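Local coordinates for protein activated BY transcription factor SSRB (Salmonella enterica, PDB 2WNW) that belongs to glycosyl hydrolase family 30, pairing a TIM barrel with a beta sandwich domain, and is named for its activation by the transcription factor SsrB, at residues V59-S64 with L123-S128; E65-Q70 with D359-N364. One frame throughout, in Å; residues are numbered along the deposited sequence.

Contact 1. Residues V59-S64 with L123-S128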
loop_
_atom_site.group_PDB
_atom_site.type_symbol
_atom_site.label_atom_id
_atom_site.label_comp_id
_atom_site.label_asym_id
_atom_site.label_seq_id
_atom_site.Cartn_x
_atom_site.Cartn_y
_atom_site.Cartn_z
ATOM N N VAL A 59 -16.854 -0.828 -35.590
ATOM C CA VAL A 59 -15.530 -0.482 -36.093
ATOM C C VAL A 59 -14.860 -1.746 -36.623
ATOM O O VAL A 59 -14.233 -1.731 -37.685
ATOM C CB VAL A 59 -14.661 0.141 -34.979
ATOM C CG1 VAL A 59 -13.233 0.358 -35.473
ATOM C CG2 VAL A 59 -15.275 1.462 -34.541
ATOM N N PHE A 60 -15.004 -2.841 -35.884
ATOM C CA PHE A 60 -14.426 -4.118 -36.290
ATOM C C PHE A 60 -15.006 -4.560 -37.636
ATOM O O PHE A 60 -14.277 -4.996 -38.527
ATOM C CB PHE A 60 -14.728 -5.196 -35.249
ATOM C CG PHE A 60 -14.352 -6.585 -35.690
ATOM C CD1 PHE A 60 -13.019 -6.973 -35.750
ATOM C CD2 PHE A 60 -15.333 -7.503 -36.055
ATOM C CE1 PHE A 60 -12.664 -8.255 -36.165
ATOM C CE2 PHE A 60 -14.990 -8.792 -36.473
ATOM C CZ PHE A 60 -13.654 -9.168 -36.527
ATOM N N ASN A 61 -16.325 -4.460 -37.769
ATOM C CA ASN A 61 -16.993 -4.858 -39.002
ATOM C C ASN A 61 -16.518 -4.040 -40.208
ATOM O O ASN A 61 -16.581 -4.512 -41.340
ATOM C CB ASN A 61 -18.513 -4.714 -38.864
ATOM C CG ASN A 61 -19.125 -5.733 -37.912
ATOM O OD1 ASN A 61 -18.497 -6.728 -37.548
ATOM N ND2 ASN A 61 -20.374 -5.496 -37.524
ATOM N N SER A 62 -16.039 -2.822 -39.965
ATOM C CA SER A 62 -15.581 -1.957 -41.050
ATOM C C SER A 62 -14.155 -2.249 -41.505
ATOM O O SER A 62 -13.680 -1.657 -42.474
ATOM C CB SER A 62 -15.683 -0.487 -40.633
ATOM O OG SER A 62 -14.643 -0.139 -39.733
ATOM N N MET A 63 -13.471 -3.155 -40.812
ATOM C CA MET A 63 -12.093 -3.501 -41.165
ATOM C C MET A 63 -12.041 -4.465 -42.342
ATOM O O MET A 63 -12.964 -5.259 -42.551
ATOM C CB MET A 63 -11.377 -4.173 -39.991
ATOM C CG MET A 63 -11.364 -3.398 -38.689
ATOM S SD MET A 63 -10.611 -4.405 -37.395
ATOM C CE MET A 63 -9.679 -3.153 -36.518
ATOM N N SER A 64 -10.953 -4.398 -43.104
ATOM C CA SER A 64 -10.768 -5.301 -44.229
ATOM C C SER A 64 -10.588 -6.671 -43.589
ATOM O O SER A 64 -10.304 -6.763 -42.394
ATOM C CB SER A 64 -9.511 -4.931 -45.015
ATOM O OG SER A 64 -8.345 -5.142 -44.238
ATOM N N LEU A 123 -22.402 -7.004 -32.549
ATOM C CA LEU A 123 -21.582 -7.549 -31.473
ATOM C C LEU A 123 -21.102 -8.978 -31.655
ATOM O O LEU A 123 -19.917 -9.261 -31.505
ATOM C CB LEU A 123 -22.337 -7.457 -30.142
ATOM C CG LEU A 123 -22.415 -6.080 -29.486
ATOM C CD1 LEU A 123 -23.481 -6.077 -28.411
ATOM C CD2 LEU A 123 -21.057 -5.730 -28.899
ATOM N N ILE A 124 -22.025 -9.877 -31.972
ATOM C CA ILE A 124 -21.692 -11.285 -32.118
ATOM C C ILE A 124 -20.552 -11.622 -33.082
ATOM O O ILE A 124 -19.761 -12.526 -32.807
ATOM C CB ILE A 124 -22.968 -12.098 -32.449
ATOM C CG1 ILE A 124 -23.946 -11.967 -31.272
ATOM C CG2 ILE A 124 -22.627 -13.565 -32.689
ATOM C CD1 ILE A 124 -25.193 -12.817 -31.381
ATOM N N PRO A 125 -20.445 -10.913 -34.220
ATOM C CA PRO A 125 -19.344 -11.235 -35.139
ATOM C C PRO A 125 -17.973 -11.038 -34.479
ATOM O O PRO A 125 -17.096 -11.898 -34.572
ATOM C CB PRO A 125 -19.578 -10.269 -36.299
ATOM C CG PRO A 125 -21.071 -10.165 -36.333
ATOM C CD PRO A 125 -21.406 -9.999 -34.860
ATOM N N LEU A 126 -17.797 -9.903 -33.809
ATOM C CA LEU A 126 -16.536 -9.600 -33.128
ATOM C C LEU A 126 -16.267 -10.636 -32.033
ATOM O O LEU A 126 -15.190 -11.238 -31.980
ATOM C CB LEU A 126 -16.604 -8.210 -32.487
ATOM C CG LEU A 126 -15.318 -7.392 -32.310
ATOM C CD1 LEU A 126 -15.578 -6.319 -31.262
ATOM C CD2 LEU A 126 -14.149 -8.269 -31.899
ATOM N N ILE A 127 -17.250 -10.836 -31.158
ATOM C CA ILE A 127 -17.115 -11.791 -30.060
ATOM C C ILE A 127 -16.804 -13.198 -30.562
ATOM O O ILE A 127 -15.929 -13.878 -30.023
ATOM C CB ILE A 127 -18.400 -11.844 -29.203
ATOM C CG1 ILE A 127 -18.677 -10.467 -28.598
ATOM C CG2 ILE A 127 -18.242 -12.870 -28.092
ATOM C CD1 ILE A 127 -20.030 -10.356 -27.927
ATOM N N SER A 128 -17.521 -13.634 -31.593
ATOM C CA SER A 128 -17.298 -14.964 -32.152
ATOM C C SER A 128 -15.885 -15.087 -32.705
ATOM O O SER A 128 -15.239 -16.127 -32.562
ATOM C CB SER A 128 -18.317 -15.254 -33.254
ATOM O OG SER A 128 -19.628 -15.278 -32.721
HETATM O O HOH W 1 -19.148 -7.265 -34.772
#
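Phe60 and Leu126 meet where two helices on the outside of the TIM barrel approach each other, helix 54-61 and the start of helix 124-133. The contact is small and mostly apolar. Phe60 CG lies 3.6 Å from Leu126 CG, and Phe60 CB is nearly as close to the same atom. The Phe60 side chain leaves its helix with CG anti to the backbone N (chi1 171°), which carries the ring across to Leu126. Leu126 CD2 then sits over one ring face in a CH-pi contact, 4.2 Å from the ring centroid and 13° off the normal. Ring atoms CD2 and CE2 of Phe60 lie close to Leu126 CA, so the ring also packs on the backbone of the helix. Beyond this segment, Phe60 also touches Lys68 and Leu72 of helix 65-76, and Leu126 touches Phe52.

Asn61 and Pro125 make the outer part of the contact, with Asn61 OD1 3.9 Å from Pro125 CB.

The polar link goes through water. A water lies 2.9 Å from Asn61 OD1 and can donate to it, though it has other acceptors in reach. The amide ND2 of Asn61 is hydrogen-bonded to Ala121 O, which helps to set the turn of the amide. The same water accepts from the first turn of the second helix, with Leu126 N 3.1 Å from the water oxygen.

Contact 2. Residues E65-Q70 with D359-N364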
loop_
_atom_site.group_PDB
_atom_site.type_symbol
_atom_site.label_atom_id
_atom_site.label_comp_id
_atom_site.label_asym_id
_atom_site.label_seq_id
_atom_site.Cartn_x
_atom_site.Cartn_y
_atom_site.Cartn_z
ATOM N N GLU A 65 -10.745 -7.737 -44.363
ATOM C CA GLU A 65 -10.593 -9.066 -43.792
ATOM C C GLU A 65 -9.172 -9.279 -43.279
ATOM O O GLU A 65 -8.958 -9.985 -42.290
ATOM C CB GLU A 65 -10.953 -10.138 -44.824
ATOM C CG GLU A 65 -11.772 -11.271 -44.226
ATOM C CD GLU A 65 -13.088 -10.789 -43.625
ATOM O OE1 GLU A 65 -13.751 -11.583 -42.928
ATOM O OE2 GLU A 65 -13.468 -9.621 -43.854
ATOM N N LYS A 66 -8.207 -8.657 -43.948
ATOM C CA LYS A 66 -6.808 -8.766 -43.550
ATOM C C LYS A 66 -6.628 -8.131 -42.172
ATOM O O LYS A 66 -6.028 -8.721 -41.274
ATOM C CB LYS A 66 -5.917 -8.050 -44.569
ATOM C CG LYS A 66 -4.427 -8.139 -44.282
ATOM C CD LYS A 66 -3.618 -7.462 -45.385
ATOM C CE LYS A 66 -2.117 -7.603 -45.157
ATOM N NZ LYS A 66 -1.327 -6.996 -46.275
ATOM N N THR A 67 -7.163 -6.927 -42.013
ATOM C CA THR A 67 -7.053 -6.217 -40.748
ATOM C C THR A 67 -7.798 -6.932 -39.622
ATOM O O THR A 67 -7.312 -6.978 -38.491
ATOM C CB THR A 67 -7.574 -4.771 -40.881
ATOM O OG1 THR A 67 -6.763 -4.061 -41.828
ATOM C CG2 THR A 67 -7.512 -4.054 -39.538
ATOM N N LYS A 68 -8.970 -7.490 -39.923
ATOM C CA LYS A 68 -9.737 -8.208 -38.905
ATOM C C LYS A 68 -8.879 -9.315 -38.299
ATOM O O LYS A 68 -8.854 -9.501 -37.084
ATOM C CB LYS A 68 -11.007 -8.830 -39.500
ATOM C CG LYS A 68 -12.085 -7.839 -39.912
ATOM C CD LYS A 68 -13.352 -8.570 -40.341
ATOM C CE LYS A 68 -14.450 -7.601 -40.756
ATOM N NZ LYS A 68 -15.700 -8.308 -41.155
ATOM N N ALA A 69 -8.177 -10.048 -39.158
ATOM C CA ALA A 69 -7.317 -11.141 -38.716
ATOM C C ALA A 69 -6.184 -10.632 -37.827
ATOM O O ALA A 69 -5.904 -11.210 -36.777
ATOM C CB ALA A 69 -6.743 -11.876 -39.930
ATOM N N GLN A 70 -5.525 -9.560 -38.259
ATOM C CA GLN A 70 -4.430 -8.978 -37.486
ATOM C C GLN A 70 -4.937 -8.502 -36.124
ATOM O O GLN A 70 -4.314 -8.759 -35.091
ATOM C CB GLN A 70 -3.812 -7.796 -38.243
ATOM C CG GLN A 70 -2.957 -6.883 -37.363
ATOM C CD GLN A 70 -2.420 -5.670 -38.100
ATOM O OE1 GLN A 70 -3.151 -4.996 -38.827
ATOM N NE2 GLN A 70 -1.140 -5.377 -37.903
ATOM N N ASP A 359 -7.547 2.106 -43.883
ATOM C CA ASP A 359 -7.454 0.739 -43.384
ATOM C C ASP A 359 -6.173 0.569 -42.577
ATOM O O ASP A 359 -5.406 -0.370 -42.790
ATOM C CB ASP A 359 -7.495 -0.250 -44.555
ATOM C CG ASP A 359 -7.508 -1.701 -44.100
ATOM O OD1 ASP A 359 -8.160 -2.005 -43.076
ATOM O OD2 ASP A 359 -6.878 -2.541 -44.777
ATOM N N VAL A 360 -5.959 1.493 -41.642
ATOM C CA VAL A 360 -4.779 1.478 -40.785
ATOM C C VAL A 360 -5.130 1.237 -39.316
ATOM O O VAL A 360 -5.980 1.924 -38.745
ATOM C CB VAL A 360 -4.001 2.809 -40.888
ATOM C CG1 VAL A 360 -2.838 2.813 -39.903
ATOM C CG2 VAL A 360 -3.488 3.001 -42.309
ATOM N N LEU A 361 -4.457 0.254 -38.725
ATOM C CA LEU A 361 -4.641 -0.128 -37.328
ATOM C C LEU A 361 -3.551 0.566 -36.510
ATOM O O LEU A 361 -2.389 0.588 -36.916
ATOM C CB LEU A 361 -4.510 -1.651 -37.202
ATOM C CG LEU A 361 -5.128 -2.374 -36.007
ATOM C CD1 LEU A 361 -6.621 -2.124 -35.984
ATOM C CD2 LEU A 361 -4.858 -3.866 -36.114
ATOM N N ARG A 362 -3.921 1.127 -35.362
ATOM C CA ARG A 362 -2.968 1.839 -34.510
ATOM C C ARG A 362 -2.991 1.356 -33.059
ATOM O O ARG A 362 -4.056 1.247 -32.450
ATOM C CB ARG A 362 -3.279 3.337 -34.553
ATOM C CG ARG A 362 -2.596 4.177 -33.492
ATOM C CD ARG A 362 -3.544 5.263 -32.996
ATOM N NE ARG A 362 -4.133 6.020 -34.098
ATOM C CZ ARG A 362 -5.181 6.830 -33.976
ATOM N NH1 ARG A 362 -5.765 6.992 -32.797
ATOM N NH2 ARG A 362 -5.646 7.482 -35.033
ATOM N N ARG A 363 -1.811 1.074 -32.512
ATOM C CA ARG A 363 -1.695 0.624 -31.127
ATOM C C ARG A 363 -1.143 1.740 -30.248
ATOM O O ARG A 363 -0.014 2.198 -30.446
ATOM C CB ARG A 363 -0.774 -0.596 -31.036
ATOM C CG ARG A 363 -1.430 -1.903 -31.446
ATOM C CD ARG A 363 -0.430 -3.037 -31.444
ATOM N NE ARG A 363 0.554 -2.881 -32.510
ATOM C CZ ARG A 363 1.617 -3.663 -32.664
ATOM N NH1 ARG A 363 1.837 -4.660 -31.817
ATOM N NH2 ARG A 363 2.461 -3.447 -33.665
ATOM N N ASN A 364 -1.941 2.174 -29.278
ATOM C CA ASN A 364 -1.525 3.235 -28.368
ATOM C C ASN A 364 -0.639 2.690 -27.252
ATOM O O ASN A 364 -0.533 1.477 -27.075
ATOM C CB ASN A 364 -2.758 3.929 -27.786
ATOM C CG ASN A 364 -3.523 4.716 -28.833
ATOM O OD1 ASN A 364 -2.952 5.571 -29.511
ATOM N ND2 ASN A 364 -4.816 4.430 -28.976
#
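Asp359 and Thr67 form the hydrogen bond that joins residues 359-364 to the first turns of helix 65-76. Asp359 and Val360 both face Asp355, which makes a G1 beta bulge at the tight turn leading into strand 360-363. Asp359 has positive phi and psi, the backbone shape that goes with the first position of such a bulge. Its CG is anti to the backbone N (chi1 -176°), and the carboxylate reaches over the N-terminal end of the helix. Thr67 OG1 donates to Asp359 OD1 at 2.8 Å. The hydroxyl comes from the syn side but lies 33° out of the carboxylate plane. OD1 is also hydrogen-bonded to Tyr354 OH, and OD2 is probably held by the OG of Ser64, the N-cap residue of the helix. With partners on both oxygens, the rotation of the carboxylate is probably fixed. Three hydroxyl groups around it would probably help to stabilise its negative charge.

Val360 points away from the helix. Leu361, the next residue but one after Asp359, points toward it. Its two methyls divide the work. Leu361 CD1 packs on the methyl of Thr67, 4.1 Å from Thr67 CG2. Leu361 CD2 lies against the amide end of Gln70, 3.4 Å from Gln70 OE1 and 3.6 Å from Gln70 CD. Gln70 comes from the opposite direction, and its CG also lies near Leu361 CD2, at 3.8 Å.

Arg362 is paired through its backbone with Gln353 of strand 352-355. Strand 360-363 is an edge of a three-stranded sheet and runs antiparallel to strand 352-355. Ile352 and Tyr354 of that strand also touch Leu361, while helix 65-76 packs beside the sheet through Thr67 and Gln70.

In the fold
The two contacts lie on the same side of the chain's centre, with their own centres about 12 Å apart. Helix 54-61 of contact 1 is followed directly in the chain by helix 65-76 of contact 2. Between them, Met63 and Ser64 make the bridge. Ser64 OG is 3.0 Å from Asp359 OD2, a probable hydrogen bond. Met63 CE packs on Leu361 CD1 at 3.3 Å. Lys68 CE lies 3.4 Å from Phe60 O. Tyr354 is shared as well, touching Val59 and Met63 on one contact and Thr67 and Leu361 on the other. Together they tie the early helices to helix 124-133 and to the small sheet late in the TIM-barrel domain.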